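Local coordinates for Lmo0488 protein (Listeria monocytogenes serovar 1/2a, PDB 5TED), which is QuiR, a LysR-type transcriptional regulator; its effector-binding domain, the part in this structure, binds shikimate, which induces transcription of protocatechuate biosynthesis genes, at residues L7-T12 / F38-T43; S45-L50 / A58-V63; D49-K54 / A182-H187; L72-Q77 / D198-Y203. All coordinates share one frame; numbering follows the deposited sequence.

Interaction 1 of 4, residues L7-T12 / F38-T43; sequences LGFIYT and FFQGAT. With SKM ((3R,4S,5R)-3,4,5-trihydroxycyclohex-1-ene-1-carboxylic acid), chain D.
L7, G8 and F9 pair with F38, F39 and Q40 in parallel register, the two strand axes coming within 4.7 Å at an angle of 28°. F39 N donates to L7 O at 2.9 Å, and F39 O accepts from F9 N. A third bond, from G41 N to F9 O, measures 3.1 Å. These are the strands of the beta-alpha-beta unit 4-10, 17-26 and 35-41. The F9 side chain takes the position between backbone N and carbonyl carbon (chi1 54°), which brings its ring back across the neighbouring strand. F39 O lies over one face of that ring. F9 CZ comes within 3.2 Å of Q40 NE2, with ring and amide planes turned 49° apart. The same NE2 makes a weak bond to F38 O, while Q40 OE1 accepts from the backbone N of E136 and E137 of the second subunit. The amide is thus fixed mainly through OE1. Further along, G41 CA sits over one face of the Y11 ring, 4.0 Å from its centroid, in a CH-pi contact. Y11 OH is bonded to E136 of its own chain, and shikimate O12 lies at the ring edge. I10 CG2 runs alongside T43, 3.5 Å from T43 OG1. A42 is the N-cap of the next helix, and T43 N donates to shikimate O2 at 2.8 Å. T43 OG1 bonds the same oxygen, though its modelled length is doubtfully short. The effector carboxylate therefore meets the start of helix 43-51, where the helix dipole would be expected to stabilise its negative charge.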
# COMPACT_ATOMS: atom_id res chain seq x y z
N LEU A 7 1.43 -9.31 -13.65
CA LEU A 7 2.54 -9.38 -12.71
C LEU A 7 2.04 -9.00 -11.32
O LEU A 7 1.57 -7.88 -11.11
CB LEU A 7 3.65 -8.44 -13.16
CG LEU A 7 4.87 -8.38 -12.26
CD1 LEU A 7 5.61 -9.75 -12.32
CD2 LEU A 7 5.72 -7.23 -12.76
N GLY A 8 2.17 -9.92 -10.37
CA GLY A 8 1.82 -9.66 -8.98
C GLY A 8 3.07 -9.51 -8.14
O GLY A 8 4.05 -10.22 -8.35
N PHE A 9 3.04 -8.58 -7.18
CA PHE A 9 4.25 -8.33 -6.41
C PHE A 9 3.95 -7.79 -5.02
O PHE A 9 2.88 -7.21 -4.76
CB PHE A 9 5.21 -7.40 -7.16
CG PHE A 9 4.61 -6.09 -7.60
CD1 PHE A 9 4.59 -4.99 -6.74
CD2 PHE A 9 4.14 -5.92 -8.90
CE1 PHE A 9 4.09 -3.76 -7.16
CE2 PHE A 9 3.64 -4.69 -9.33
CZ PHE A 9 3.61 -3.61 -8.46
N ILE A 10 4.92 -7.99 -4.12
CA ILE A 10 4.81 -7.49 -2.76
C ILE A 10 4.97 -5.97 -2.77
O ILE A 10 5.69 -5.41 -3.60
CB ILE A 10 5.84 -8.16 -1.84
CG1 ILE A 10 7.26 -7.94 -2.38
CG2 ILE A 10 5.58 -9.65 -1.71
CD1 ILE A 10 8.36 -8.59 -1.50
N TYR A 11 4.29 -5.32 -1.82
CA TYR A 11 4.09 -3.87 -1.87
C TYR A 11 5.38 -3.09 -2.10
O TYR A 11 5.38 -2.09 -2.82
CB TYR A 11 3.46 -3.42 -0.56
CG TYR A 11 2.10 -3.99 -0.29
CD1 TYR A 11 0.99 -3.54 -0.99
CD2 TYR A 11 1.92 -4.96 0.69
CE1 TYR A 11 -0.28 -4.05 -0.72
CE2 TYR A 11 0.66 -5.48 0.97
CZ TYR A 11 -0.44 -5.01 0.25
OH TYR A 11 -1.70 -5.49 0.52
N THR A 12 6.45 -3.45 -1.40
CA THR A 12 7.60 -2.55 -1.49
C THR A 12 8.17 -2.51 -2.90
O THR A 12 8.98 -1.63 -3.19
CB THR A 12 8.71 -2.90 -0.49
OG1 THR A 12 9.20 -4.22 -0.73
CG2 THR A 12 8.22 -2.76 0.97
N PHE A 38 -0.74 -4.87 -13.16
CA PHE A 38 0.08 -4.95 -11.96
C PHE A 38 -0.78 -5.15 -10.72
O PHE A 38 -1.69 -4.36 -10.47
CB PHE A 38 0.91 -3.68 -11.80
CG PHE A 38 1.79 -3.40 -12.97
CD1 PHE A 38 2.90 -4.18 -13.21
CD2 PHE A 38 1.49 -2.37 -13.85
CE1 PHE A 38 3.72 -3.92 -14.28
CE2 PHE A 38 2.28 -2.12 -14.94
CZ PHE A 38 3.42 -2.90 -15.15
N PHE A 39 -0.46 -6.17 -9.93
CA PHE A 39 -1.19 -6.48 -8.71
C PHE A 39 -0.26 -6.38 -7.51
O PHE A 39 0.93 -6.71 -7.62
CB PHE A 39 -1.80 -7.88 -8.83
CG PHE A 39 -2.63 -8.04 -10.07
CD1 PHE A 39 -2.04 -8.38 -11.28
CD2 PHE A 39 -4.00 -7.81 -10.03
CE1 PHE A 39 -2.81 -8.51 -12.43
CE2 PHE A 39 -4.77 -7.94 -11.19
CZ PHE A 39 -4.17 -8.29 -12.39
N GLN A 40 -0.79 -5.90 -6.37
CA GLN A 40 -0.01 -5.68 -5.14
C GLN A 40 -0.60 -6.50 -4.00
O GLN A 40 -1.82 -6.62 -3.88
CB GLN A 40 -0.01 -4.18 -4.77
CG GLN A 40 0.69 -3.27 -5.79
CD GLN A 40 -0.11 -3.03 -7.04
OE1 GLN A 40 -1.23 -2.50 -6.99
NE2 GLN A 40 0.44 -3.44 -8.20
N GLY A 41 0.27 -7.06 -3.16
CA GLY A 41 -0.22 -7.80 -2.00
C GLY A 41 0.91 -8.41 -1.19
O GLY A 41 2.09 -8.16 -1.45
N ALA A 42 0.52 -9.20 -0.19
CA ALA A 42 1.47 -9.95 0.64
C ALA A 42 1.73 -11.33 0.04
O ALA A 42 0.92 -11.87 -0.71
CB ALA A 42 0.96 -10.08 2.09
N THR A 43 2.89 -11.90 0.39
CA THR A 43 3.35 -13.16 -0.20
C THR A 43 2.31 -14.27 -0.06
O THR A 43 2.11 -15.07 -0.98
CB THR A 43 4.67 -13.60 0.43
OG1 THR A 43 5.72 -12.70 0.06
CG2 THR A 43 5.07 -15.00 -0.04
O12 SKM D . 5.27 -5.29 2.09
C8 SKM D . 5.19 -5.92 3.37
C6 SKM D . 4.21 -6.88 3.40
O7 SKM D . 4.15 -7.52 4.68
C5 SKM D . 4.45 -8.10 2.31
C4 SKM D . 5.80 -8.68 2.38
C1 SKM D . 6.11 -10.06 1.78
O2 SKM D . 5.16 -10.86 1.57
O3 SKM D . 7.31 -10.38 1.53
C10 SKM D . 6.98 -7.81 3.03
C9 SKM D . 6.70 -6.60 3.73
O11 SKM D . 7.67 -5.68 3.42

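Interaction 2 of 4, residues S45-L50 / A58-V63; sequences SIIPDL and AICSYV. With SKM ((3R,4S,5R)-3,4,5-trihydroxycyclohex-1-ene-1-carboxylic acid), chain D.
A58 turns its methyl toward the helix and sets it between I46 and L50, side chains one turn apart. A58 CB is 3.5 Å from I46 CG2 and 3.9 Å from L50 CG. I46 presents this branch because CG2 stands opposite the backbone N, while CG1 lies beside that N (chi1 -77°). The next residue, I59, points away from the helix and packs on L74 and on strand 177-184. C60 turns back. Its SG lies 4.3 Å from I46 CG2 and equally far from I47 CD1. Helix 43-51 is the crossover helix of a beta-alpha-beta unit: it joins strand 35-41 to strand 57-60, and strand 4-10 lies between them in the sheet. The axis of the 45-50 segment runs nearly antiparallel to strand 58-60, at 157°. The two axes come within 9.4 Å. Beyond the strand the chain reaches the effector pocket. S61 OG donates to shikimate O3 at a short 2.5 Å and is also bonded to R177. S61 N is bonded to T43 OG1, which ties this loop to the start of the helix. Y62 points outward, and its ring meets F71 edge-to-face. V63 returns to the helix, where its CG2 and I47 CG1 approach to 4.2 Å as the two side chains slide past each other in opposite directions.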
# COMPACT_ATOMS: atom_id res chain seq x y z
N SER A 45 -0.92 -14.25 0.09
CA SER A 45 -2.00 -14.14 -0.89
C SER A 45 -1.48 -14.34 -2.32
O SER A 45 -2.19 -14.93 -3.15
CB SER A 45 -2.70 -12.79 -0.75
OG SER A 45 -2.26 -11.86 -1.72
N ILE A 46 -0.26 -13.90 -2.61
CA ILE A 46 0.28 -13.93 -3.97
C ILE A 46 0.45 -15.37 -4.46
O ILE A 46 0.22 -15.67 -5.64
CB ILE A 46 1.62 -13.16 -4.02
CG1 ILE A 46 1.33 -11.65 -4.03
CG2 ILE A 46 2.48 -13.61 -5.21
CD1 ILE A 46 2.57 -10.77 -3.79
N ILE A 47 0.86 -16.27 -3.57
CA ILE A 47 1.12 -17.65 -3.99
C ILE A 47 -0.11 -18.31 -4.61
O ILE A 47 0.01 -18.89 -5.70
CB ILE A 47 1.68 -18.47 -2.81
CG1 ILE A 47 3.05 -17.94 -2.37
CG2 ILE A 47 1.72 -19.95 -3.17
CD1 ILE A 47 4.14 -18.09 -3.41
N PRO A 48 -1.28 -18.30 -3.96
CA PRO A 48 -2.47 -18.89 -4.61
C PRO A 48 -2.79 -18.27 -5.96
O PRO A 48 -3.29 -18.97 -6.85
CB PRO A 48 -3.59 -18.64 -3.59
CG PRO A 48 -2.91 -18.43 -2.29
CD PRO A 48 -1.57 -17.83 -2.60
N ASP A 49 -2.56 -16.96 -6.12
CA ASP A 49 -2.88 -16.32 -7.39
C ASP A 49 -1.88 -16.66 -8.48
O ASP A 49 -2.19 -16.49 -9.67
CB ASP A 49 -2.97 -14.80 -7.23
CG ASP A 49 -4.27 -14.38 -6.56
OD1 ASP A 49 -5.19 -15.21 -6.53
OD2 ASP A 49 -4.38 -13.22 -6.12
N LEU A 50 -0.70 -17.16 -8.12
CA LEU A 50 0.17 -17.78 -9.11
C LEU A 50 -0.38 -19.14 -9.50
O LEU A 50 -0.44 -19.48 -10.69
CB LEU A 50 1.59 -17.93 -8.57
CG LEU A 50 2.77 -17.11 -9.04
CD1 LEU A 50 4.03 -17.83 -8.56
CD2 LEU A 50 2.81 -16.92 -10.55
N ALA A 58 5.30 -13.61 -10.45
CA ALA A 58 5.18 -12.87 -9.20
C ALA A 58 6.57 -12.51 -8.69
O ALA A 58 7.57 -13.16 -9.02
CB ALA A 58 4.43 -13.67 -8.13
N ILE A 59 6.62 -11.44 -7.91
CA ILE A 59 7.82 -11.03 -7.19
C ILE A 59 7.46 -11.03 -5.71
O ILE A 59 6.61 -10.24 -5.28
CB ILE A 59 8.30 -9.64 -7.64
CG1 ILE A 59 8.62 -9.65 -9.15
CG2 ILE A 59 9.50 -9.21 -6.77
CD1 ILE A 59 8.96 -8.26 -9.73
N CYS A 60 8.11 -11.91 -4.93
CA CYS A 60 7.66 -12.09 -3.55
C CYS A 60 8.75 -12.79 -2.73
O CYS A 60 9.87 -13.02 -3.21
CB CYS A 60 6.34 -12.87 -3.51
SG CYS A 60 6.49 -14.57 -4.09
N SER A 61 8.42 -13.12 -1.48
CA SER A 61 9.32 -13.83 -0.58
C SER A 61 9.33 -15.32 -0.92
O SER A 61 8.35 -15.87 -1.44
CB SER A 61 8.89 -13.66 0.88
OG SER A 61 8.96 -12.30 1.29
N TYR A 62 10.44 -15.96 -0.61
CA TYR A 62 10.50 -17.41 -0.70
C TYR A 62 9.55 -18.04 0.31
O TYR A 62 9.39 -17.54 1.43
CB TYR A 62 11.93 -17.89 -0.44
CG TYR A 62 12.10 -19.39 -0.49
CD1 TYR A 62 12.10 -20.07 -1.70
CD2 TYR A 62 12.28 -20.13 0.67
CE1 TYR A 62 12.26 -21.45 -1.76
CE2 TYR A 62 12.45 -21.52 0.62
CZ TYR A 62 12.44 -22.16 -0.60
OH TYR A 62 12.59 -23.53 -0.66
N VAL A 63 8.92 -19.15 -0.07
CA VAL A 63 8.02 -19.88 0.81
C VAL A 63 8.43 -21.35 0.78
O VAL A 63 8.51 -21.95 -0.29
CB VAL A 63 6.54 -19.73 0.39
CG1 VAL A 63 5.63 -20.55 1.32
CG2 VAL A 63 6.13 -18.28 0.42
O12 SKM D . 5.27 -5.29 2.09
C8 SKM D . 5.19 -5.92 3.37
C6 SKM D . 4.21 -6.88 3.40
O7 SKM D . 4.15 -7.52 4.68
C5 SKM D . 4.45 -8.10 2.31
C4 SKM D . 5.80 -8.68 2.38
C1 SKM D . 6.11 -10.06 1.78
O2 SKM D . 5.16 -10.86 1.57
O3 SKM D . 7.31 -10.38 1.53
C10 SKM D . 6.98 -7.81 3.03
C9 SKM D . 6.70 -6.60 3.73
O11 SKM D . 7.67 -5.68 3.42

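Interaction 3 of 4, residues D49-K54 / A182-H187; sequences DLKNEK and ASLKNH
K54 N donates to N52 OD1 at 2.9 Å, closing an Asx turn just after the helix end whose L50 and K51 touch L184. The other end of the N52 amide, ND2, reaches back to D49 OD1 at 3.0 Å and uses the anti lone pair of that oxygen. Both ends of the amide are thus bonded, which fixes its rotation. Helix 43-51 packs here on the end of strand 177-184, in the mixed sheet of the domain. L50 CD1 lies over the strand backbone, 3.7 Å from A182 C, and also meets the A182 methyl. L184 reaches the helix end with both branches. Its CD1 is 3.6 Å from L50 O, a carbonyl that also accepts from E53 N. Its CD2 rests 3.9 Å from K51 CA. The K51 side chain starts away from the strand, though its CG still touches L184 CD2; its NZ forms a salt bridge with E66. Residues L184 to H187 form a type II beta turn. L184 CD1 then lies over one face of the H187 imidazole. E53 extends beyond CG (chi2 178°) and crosses H187 at about a right angle, with carboxylate and ring planes 74° apart; E53 OE2 approaches H187 CE1 obliquely at 3.5 Å.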
# COMPACT_ATOMS: atom_id res chain seq x y z
N ASP A 49 -2.56 -16.96 -6.12
CA ASP A 49 -2.88 -16.32 -7.39
C ASP A 49 -1.88 -16.66 -8.48
O ASP A 49 -2.19 -16.49 -9.67
CB ASP A 49 -2.97 -14.80 -7.23
CG ASP A 49 -4.27 -14.38 -6.56
OD1 ASP A 49 -5.19 -15.21 -6.53
OD2 ASP A 49 -4.38 -13.22 -6.12
N LEU A 50 -0.70 -17.16 -8.12
CA LEU A 50 0.17 -17.78 -9.11
C LEU A 50 -0.38 -19.14 -9.50
O LEU A 50 -0.44 -19.48 -10.69
CB LEU A 50 1.59 -17.93 -8.57
CG LEU A 50 2.77 -17.11 -9.04
CD1 LEU A 50 4.03 -17.83 -8.56
CD2 LEU A 50 2.81 -16.92 -10.55
N LYS A 51 -0.79 -19.94 -8.51
CA LYS A 51 -1.27 -21.29 -8.79
C LYS A 51 -2.56 -21.26 -9.61
O LYS A 51 -2.75 -22.10 -10.49
CB LYS A 51 -1.52 -22.07 -7.49
CG LYS A 51 -0.27 -22.52 -6.79
CD LYS A 51 -0.59 -23.04 -5.40
CE LYS A 51 0.68 -23.48 -4.67
NZ LYS A 51 0.36 -23.93 -3.28
N ASN A 52 -3.45 -20.31 -9.32
CA ASN A 52 -4.69 -20.20 -10.07
C ASN A 52 -4.53 -19.37 -11.33
O ASN A 52 -5.52 -19.04 -11.98
CB ASN A 52 -5.81 -19.62 -9.18
CG ASN A 52 -5.57 -18.18 -8.78
OD1 ASN A 52 -4.85 -17.44 -9.45
ND2 ASN A 52 -6.19 -17.76 -7.68
N GLU A 53 -3.29 -19.00 -11.67
CA GLU A 53 -2.93 -18.37 -12.94
C GLU A 53 -3.48 -16.96 -13.08
O GLU A 53 -3.46 -16.42 -14.20
CB GLU A 53 -3.39 -19.22 -14.12
CG GLU A 53 -2.75 -20.61 -14.14
CD GLU A 53 -3.23 -21.47 -15.29
OE1 GLU A 53 -4.01 -22.42 -15.03
OE2 GLU A 53 -2.83 -21.19 -16.44
N LYS A 54 -3.94 -16.33 -12.00
CA LYS A 54 -4.28 -14.92 -12.07
C LYS A 54 -3.06 -14.08 -12.43
O LYS A 54 -3.17 -13.09 -13.16
CB LYS A 54 -4.89 -14.44 -10.75
CG LYS A 54 -6.35 -14.78 -10.59
CD LYS A 54 -6.99 -13.95 -9.48
CE LYS A 54 -8.51 -14.09 -9.47
NZ LYS A 54 -8.93 -15.51 -9.35
N ALA A 182 8.93 -15.44 -8.92
CA ALA A 182 8.26 -16.73 -8.74
C ALA A 182 7.36 -17.03 -9.93
O ALA A 182 6.71 -16.12 -10.47
CB ALA A 182 7.46 -16.74 -7.42
N SER A 183 7.34 -18.30 -10.34
CA SER A 183 6.52 -18.76 -11.45
C SER A 183 6.15 -20.23 -11.23
O SER A 183 6.78 -20.92 -10.42
CB SER A 183 7.23 -18.60 -12.80
OG SER A 183 8.43 -19.36 -12.84
N LEU A 184 5.13 -20.69 -11.94
CA LEU A 184 4.72 -22.09 -11.84
C LEU A 184 5.73 -22.98 -12.55
O LEU A 184 6.03 -22.78 -13.73
CB LEU A 184 3.34 -22.32 -12.46
CG LEU A 184 2.10 -21.93 -11.68
CD1 LEU A 184 0.84 -22.39 -12.45
CD2 LEU A 184 2.16 -22.53 -10.27
N LYS A 185 6.22 -23.99 -11.84
CA LYS A 185 7.23 -24.87 -12.40
C LYS A 185 6.66 -25.71 -13.54
O LYS A 185 5.52 -26.18 -13.48
CB LYS A 185 7.78 -25.77 -11.29
CG LYS A 185 9.23 -26.18 -11.46
CD LYS A 185 9.76 -26.84 -10.19
CE LYS A 185 9.98 -25.81 -9.08
NZ LYS A 185 10.82 -26.32 -7.96
N ASN A 186 7.47 -25.91 -14.58
CA ASN A 186 7.17 -26.80 -15.71
C ASN A 186 5.85 -26.43 -16.41
O ASN A 186 5.22 -27.27 -17.04
CB ASN A 186 7.13 -28.27 -15.27
CG ASN A 186 8.43 -28.73 -14.63
OD1 ASN A 186 9.52 -28.45 -15.12
ND2 ASN A 186 8.31 -29.47 -13.54
N HIS A 187 5.49 -25.16 -16.40
CA HIS A 187 4.21 -24.71 -16.93
C HIS A 187 4.45 -23.88 -18.18
O HIS A 187 5.47 -23.20 -18.29
CB HIS A 187 3.47 -23.87 -15.89
CG HIS A 187 2.04 -23.61 -16.23
ND1 HIS A 187 1.62 -22.49 -16.91
CD2 HIS A 187 0.93 -24.33 -15.96
CE1 HIS A 187 0.31 -22.54 -17.07
NE2 HIS A 187 -0.13 -23.64 -16.50

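Interaction 4 of 4, residues L72-Q77 / D198-Y203; sequences LPLTKQ and DFALRY
A classic beta bulge at L74 and T75, both facing I179, interrupts strand 69-84 where it meets the last helix, 191-208. L74 and L72 reach the helix at A200 and L201. With chi1 at 177°, the L74 chain swings to the far side from its own N, and CD1 meets the helix backbone. L74 CD1 lies 3.2 Å from A200 O and 4.1 Å from A200 CB. L72 and L201 cross at about a right angle. Their CD1 atoms are 3.4 Å apart, tighter than usual van der Waals contact. The other L201 branch, CD2, touches L72 CB at 3.8 Å and P73 O at 3.5 Å. L201 also packs on L181 of strand 177-184, so it spans two neighbouring strands. Strand 69-84 is long: it pairs antiparallel with 177-184, 152-155 and 165-170. Such strands link the two lobes of LysR effector-binding domains, which belong to the periplasmic-binding-protein clan. The axis of helix segment 198-203 makes 51° with that of 72-77, and the two come within 7.9 Å. No direct hydrogen bond joins the two segments. One water bridges them instead, donating to P73 O at 2.8 Å and to L201 O. The L201 carbonyl is thereby tied to the strand backbone. On another side of the helix, F199 and Y203 pack on helix 17-26. Farther along the strand, Q77 OE1 accepts from NE of R177, an effector-pocket residue, and Q77 NE2 donates to T12 OG1.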
# COMPACT_ATOMS: atom_id res chain seq x y z
N LEU A 72 13.42 -17.86 -8.08
CA LEU A 72 14.76 -17.49 -8.51
C LEU A 72 15.13 -16.12 -7.96
O LEU A 72 14.31 -15.19 -8.04
CB LEU A 72 14.90 -17.50 -10.05
CG LEU A 72 14.75 -18.89 -10.70
CD1 LEU A 72 14.73 -18.78 -12.18
CD2 LEU A 72 15.88 -19.79 -10.27
N PRO A 73 16.33 -15.95 -7.42
CA PRO A 73 16.67 -14.69 -6.74
C PRO A 73 16.57 -13.51 -7.70
O PRO A 73 17.03 -13.58 -8.84
CB PRO A 73 18.11 -14.92 -6.25
CG PRO A 73 18.64 -16.00 -7.13
CD PRO A 73 17.47 -16.88 -7.48
N LEU A 74 15.94 -12.43 -7.25
CA LEU A 74 15.77 -11.23 -8.07
C LEU A 74 16.40 -10.00 -7.45
O LEU A 74 17.17 -9.31 -8.13
CB LEU A 74 14.28 -10.96 -8.35
CG LEU A 74 13.99 -9.68 -9.16
CD1 LEU A 74 14.52 -9.78 -10.58
CD2 LEU A 74 12.49 -9.39 -9.16
N THR A 75 16.13 -9.71 -6.18
CA THR A 75 16.72 -8.54 -5.52
C THR A 75 16.81 -8.84 -4.03
O THR A 75 16.59 -9.97 -3.59
CB THR A 75 15.90 -7.28 -5.84
OG1 THR A 75 16.55 -6.14 -5.28
CG2 THR A 75 14.45 -7.39 -5.30
N LYS A 76 17.17 -7.82 -3.23
CA LYS A 76 17.32 -8.02 -1.80
C LYS A 76 16.99 -6.72 -1.07
O LYS A 76 16.93 -5.65 -1.68
CB LYS A 76 18.74 -8.46 -1.44
CG LYS A 76 19.81 -7.43 -1.75
CD LYS A 76 21.19 -8.06 -1.68
CE LYS A 76 22.25 -7.10 -2.18
NZ LYS A 76 22.10 -5.77 -1.52
N GLN A 77 16.78 -6.83 0.24
CA GLN A 77 16.55 -5.65 1.07
C GLN A 77 17.35 -5.76 2.35
O GLN A 77 17.77 -6.85 2.75
CB GLN A 77 15.06 -5.47 1.39
CG GLN A 77 14.22 -5.20 0.16
CD GLN A 77 12.75 -5.18 0.46
OE1 GLN A 77 12.25 -5.97 1.28
NE2 GLN A 77 12.03 -4.28 -0.20
N ASP A 198 13.21 -13.66 -18.21
CA ASP A 198 14.64 -13.70 -18.49
C ASP A 198 15.28 -12.33 -18.33
O ASP A 198 16.37 -12.20 -17.75
CB ASP A 198 14.89 -14.23 -19.91
CG ASP A 198 14.52 -15.70 -20.07
OD1 ASP A 198 14.31 -16.39 -19.05
OD2 ASP A 198 14.46 -16.16 -21.23
N PHE A 199 14.63 -11.29 -18.85
CA PHE A 199 15.15 -9.94 -18.70
C PHE A 199 15.32 -9.58 -17.23
O PHE A 199 16.37 -9.05 -16.82
CB PHE A 199 14.23 -8.93 -19.38
CG PHE A 199 14.45 -7.54 -18.90
CD1 PHE A 199 15.43 -6.75 -19.47
CD2 PHE A 199 13.68 -7.01 -17.89
CE1 PHE A 199 15.65 -5.46 -19.01
CE2 PHE A 199 13.88 -5.73 -17.43
CZ PHE A 199 14.87 -4.95 -17.99
N ALA A 200 14.29 -9.83 -16.42
CA ALA A 200 14.32 -9.40 -15.03
C ALA A 200 15.38 -10.14 -14.23
O ALA A 200 16.07 -9.53 -13.41
CB ALA A 200 12.95 -9.62 -14.39
N LEU A 201 15.54 -11.44 -14.46
CA LEU A 201 16.57 -12.18 -13.73
C LEU A 201 17.97 -11.69 -14.09
O LEU A 201 18.84 -11.54 -13.21
CB LEU A 201 16.43 -13.68 -14.01
CG LEU A 201 15.20 -14.29 -13.32
CD1 LEU A 201 15.04 -15.76 -13.67
CD2 LEU A 201 15.31 -14.12 -11.81
N ARG A 202 18.22 -11.45 -15.38
CA ARG A 202 19.50 -10.90 -15.81
C ARG A 202 19.74 -9.54 -15.18
O ARG A 202 20.85 -9.24 -14.72
CB ARG A 202 19.55 -10.78 -17.34
CG ARG A 202 19.84 -12.07 -18.11
CD ARG A 202 20.22 -11.77 -19.59
NE ARG A 202 19.32 -10.80 -20.23
CZ ARG A 202 18.24 -11.12 -20.94
NH1 ARG A 202 17.91 -12.40 -21.11
NH2 ARG A 202 17.48 -10.16 -21.47
N TYR A 203 18.71 -8.68 -15.19
CA TYR A 203 18.83 -7.33 -14.64
C TYR A 203 19.12 -7.37 -13.14
O TYR A 203 20.00 -6.65 -12.64
CB TYR A 203 17.53 -6.56 -14.90
CG TYR A 203 17.69 -5.06 -14.74
CD1 TYR A 203 17.52 -4.45 -13.50
CD2 TYR A 203 18.05 -4.26 -15.82
CE1 TYR A 203 17.68 -3.08 -13.34
CE2 TYR A 203 18.21 -2.90 -15.69
CZ TYR A 203 18.02 -2.31 -14.45
OH TYR A 203 18.20 -0.93 -14.31
O HOH W 1 18.94 -13.12 -10.79

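All four contacts lie around strands 4-10, 35-41, 57-60, 177-184 and the first part of 69-84, in one lobe of the effector-binding domain. Interactions 1 and 2 come in series, centres 8 Å apart. Strand 4-10 joins them, bonding I59 through G8 and I10, and both touch shikimate. Interaction 3 begins on the helix of interaction 2, shares D49 and L50 with it, and lies about 9 Å away between centres. Strands 57-60 and 177-184 are neighbours there. The centre of interaction 4 is about 15 Å from those of interactions 1 and 2 and about 17 Å from that of interaction 3; its segments alternate with those of interaction 3 along the chain. The effector is bound in the cleft beyond the strand ends.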